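PDB 4KNC: alginate biosynthesis protein AlgX from Pseudomonas aeruginosa, which takes part in alginate O-acetylation and protects the polymer from degradation as it crosses the periplasm. Local coordinates for residues R120-Q123 / W127-D130. Residues are numbered along the deposited sequence; the frame is centred on the assembly and turned at random.
Sequences RFRQ and WTPD
Thr128 meets the last turn of helix 107-123 through its side chain and its backbone. Its OG1 lies 3.2 Å from CB of Phe121, and its CG2 touches the same CB more loosely. The Thr128 and Phe121 side chains cross at about a right angle. The Arg122 side chain reaches across to the Thr128 backbone. Its NH2 gives a weak hydrogen bond to Thr128 O, at 3.2 Å and a bent 133°. Water 1 accepts from Thr128 N at 2.9 Å and from Arg122 NE at 2.6 Å, so the backbone N-H and C=O of Thr128 are both tied to the one arginine, the first through water. The Arg122 chain bends at chi2 (-135°), and its guanidinium comes to lie beside the loop. Both waters lie at its edge, in its plane.

Asp130 is reached at one remove. Its CB sits at the guanidinium edge, 4.0 Å from Arg122 NH2. The carboxylate plane is turned 55° from the guanidinium plane. Asp130 OD2 stays 4.8 Å from Arg122 NH2, and water 2 joins the two, accepting from NH2 and donating to OD2. The opposite charges probably attract at this distance.

A second shell holds these groups in place. Thr128 OG1 is hydrogen-bonded to Ile126 O, and Asp130 OD1 to Ser132 OG. Beyond CB, the Phe121 ring turns from the loop into the interior and packs edge-to-face with Trp64 and Tyr85.

The contact folds the chain back on the C-terminal end of helix 107-123, with three residues between the segments. It has a buried Phe121-Thr128 side and a hydrated arginine side. It joins the helix end to a segment hydrogen-bonded at Trp127 to Leu81 and Val83 of edge strand 80-85 in the parallel sheet, part of the alpha/beta fold of the SGNH hydrolase-like domain, away from the proposed active site.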
ATOM      1  N   ARG A 120       1.988   3.835 -18.148  1.00 37.85           N
ATOM      2  CA  ARG A 120       3.004   2.834 -17.804  1.00 38.14           C
ATOM      3  C   ARG A 120       2.449   1.708 -16.922  1.00 37.68           C
ATOM      4  O   ARG A 120       2.796   0.530 -17.106  1.00 41.57           O
ATOM      5  CB  ARG A 120       4.238   3.494 -17.175  1.00 40.45           C
ATOM      6  CG  ARG A 120       4.972   4.379 -18.159  1.00 45.26           C
ATOM      7  CD  ARG A 120       6.308   4.885 -17.632  1.00 51.03           C
ATOM      8  NE  ARG A 120       6.999   5.655 -18.665  1.00 55.35           N
ATOM      9  CZ  ARG A 120       8.220   6.171 -18.545  1.00 63.37           C
ATOM     10  NH1 ARG A 120       8.911   6.010 -17.425  1.00 64.40           N
ATOM     11  NH2 ARG A 120       8.749   6.857 -19.552  1.00 59.76           N
ATOM     12  N   PHE A 121       1.586   2.063 -15.970  1.00 35.66           N
ATOM     13  CA  PHE A 121       0.852   1.038 -15.234  1.00 39.09           C
ATOM     14  C   PHE A 121       0.150   0.089 -16.206  1.00 34.97           C
ATOM     15  O   PHE A 121       0.266  -1.138 -16.075  1.00 35.13           O
ATOM     16  CB  PHE A 121      -0.181   1.645 -14.265  1.00 39.20           C
ATOM     17  CG  PHE A 121       0.400   2.110 -12.948  1.00 35.06           C
ATOM     18  CD1 PHE A 121       1.028   1.217 -12.096  1.00 31.10           C
ATOM     19  CD2 PHE A 121       0.296   3.439 -12.559  1.00 35.46           C
ATOM     20  CE1 PHE A 121       1.567   1.645 -10.886  1.00 32.03           C
ATOM     21  CE2 PHE A 121       0.815   3.875 -11.353  1.00 38.50           C
ATOM     22  CZ  PHE A 121       1.457   2.981 -10.511  1.00 34.70           C
ATOM     23  N   ARG A 122      -0.582   0.645 -17.176  1.00 37.43           N
ATOM     24  CA  ARG A 122      -1.272  -0.219 -18.162  1.00 39.18           C
ATOM     25  C   ARG A 122      -0.315  -1.110 -18.939  1.00 37.23           C
ATOM     26  O   ARG A 122      -0.599  -2.288 -19.192  1.00 34.98           O
ATOM     27  CB  ARG A 122      -2.061   0.609 -19.164  1.00 46.72           C
ATOM     28  CG  ARG A 122      -3.127   1.409 -18.526  1.00 55.28           C
ATOM     29  CD  ARG A 122      -4.422   1.326 -19.285  1.00 52.86           C
ATOM     30  NE  ARG A 122      -5.358   2.232 -18.640  1.00 51.66           N
ATOM     31  CZ  ARG A 122      -5.399   3.531 -18.891  1.00 48.38           C
ATOM     32  NH1 ARG A 122      -4.580   4.047 -19.798  1.00 44.31           N
ATOM     33  NH2 ARG A 122      -6.264   4.305 -18.255  1.00 47.62           N
ATOM     34  N   GLN A 123       0.829  -0.545 -19.305  1.00 39.49           N
ATOM     35  CA  GLN A 123       1.822  -1.284 -20.071  1.00 35.81           C
ATOM     36  C   GLN A 123       2.378  -2.438 -19.235  1.00 43.30           C
ATOM     37  O   GLN A 123       2.818  -3.442 -19.770  1.00 45.52           O
ATOM     38  CB  GLN A 123       2.939  -0.337 -20.515  1.00 39.85           C
ATOM     39  CG  GLN A 123       3.872  -0.925 -21.547  1.00 50.66           C
ATOM     40  CD  GLN A 123       4.985   0.032 -21.944  1.00 64.10           C
ATOM     41  OE1 GLN A 123       5.206   1.062 -21.297  1.00 64.83           O
ATOM     42  NE2 GLN A 123       5.691  -0.305 -23.019  1.00 68.72           N
ATOM     43  N   TRP A 127      -4.654  -2.997 -14.637  1.00 31.47           N
ATOM     44  CA  TRP A 127      -5.855  -2.223 -14.891  1.00 30.68           C
ATOM     45  C   TRP A 127      -5.791  -0.966 -14.051  1.00 38.54           C
ATOM     46  O   TRP A 127      -5.650  -1.049 -12.831  1.00 35.17           O
ATOM     47  CB  TRP A 127      -7.097  -3.040 -14.523  1.00 26.83           C
ATOM     48  CG  TRP A 127      -7.312  -4.224 -15.439  1.00 39.42           C
ATOM     49  CD1 TRP A 127      -6.884  -5.507 -15.237  1.00 38.47           C
ATOM     50  CD2 TRP A 127      -7.989  -4.222 -16.706  1.00 32.97           C
ATOM     51  NE1 TRP A 127      -7.261  -6.303 -16.291  1.00 40.21           N
ATOM     52  CE2 TRP A 127      -7.930  -5.541 -17.211  1.00 35.04           C
ATOM     53  CE3 TRP A 127      -8.628  -3.238 -17.463  1.00 42.21           C
ATOM     54  CZ2 TRP A 127      -8.500  -5.904 -18.435  1.00 44.24           C
ATOM     55  CZ3 TRP A 127      -9.194  -3.601 -18.690  1.00 40.16           C
ATOM     56  CH2 TRP A 127      -9.124  -4.924 -19.156  1.00 44.73           C
ATOM     57  N   THR A 128      -5.901   0.196 -14.691  1.00 31.37           N
ATOM     58  CA  THR A 128      -5.649   1.441 -13.978  1.00 31.83           C
ATOM     59  C   THR A 128      -6.658   2.543 -14.262  1.00 32.92           C
ATOM     60  O   THR A 128      -6.591   3.183 -15.304  1.00 31.37           O
ATOM     61  CB  THR A 128      -4.266   1.971 -14.318  1.00 35.63           C
ATOM     62  OG1 THR A 128      -3.338   0.881 -14.304  1.00 38.40           O
ATOM     63  CG2 THR A 128      -3.862   3.033 -13.302  1.00 32.55           C
ATOM     64  N   PRO A 129      -7.588   2.777 -13.324  1.00 35.92           N
ATOM     65  CA  PRO A 129      -8.574   3.837 -13.544  1.00 37.73           C
ATOM     66  C   PRO A 129      -7.908   5.185 -13.796  1.00 41.64           C
ATOM     67  O   PRO A 129      -6.862   5.520 -13.201  1.00 35.84           O
ATOM     68  CB  PRO A 129      -9.358   3.856 -12.230  1.00 37.05           C
ATOM     69  CG  PRO A 129      -9.244   2.458 -11.725  1.00 37.32           C
ATOM     70  CD  PRO A 129      -7.866   2.008 -12.098  1.00 34.85           C
ATOM     71  N   ASP A 130      -8.510   5.946 -14.698  1.00 34.55           N
ATOM     72  CA  ASP A 130      -8.006   7.267 -15.059  1.00 34.39           C
ATOM     73  C   ASP A 130      -8.845   8.324 -14.361  1.00 28.58           C
ATOM     74  O   ASP A 130     -10.018   8.500 -14.690  1.00 31.22           O
ATOM     75  CB  ASP A 130      -8.112   7.428 -16.578  1.00 37.59           C
ATOM     76  CG  ASP A 130      -7.607   8.768 -17.068  1.00 42.88           C
ATOM     77  OD1 ASP A 130      -7.276   9.638 -16.241  1.00 46.95           O
ATOM     78  OD2 ASP A 130      -7.547   8.948 -18.299  1.00 48.03           O
TER
HETATM   79  O   HOH W   1      -6.814   0.486 -17.404  1.00 38.13           O
HETATM   80  O   HOH W   2      -5.525   6.572 -19.092  1.00 53.47           O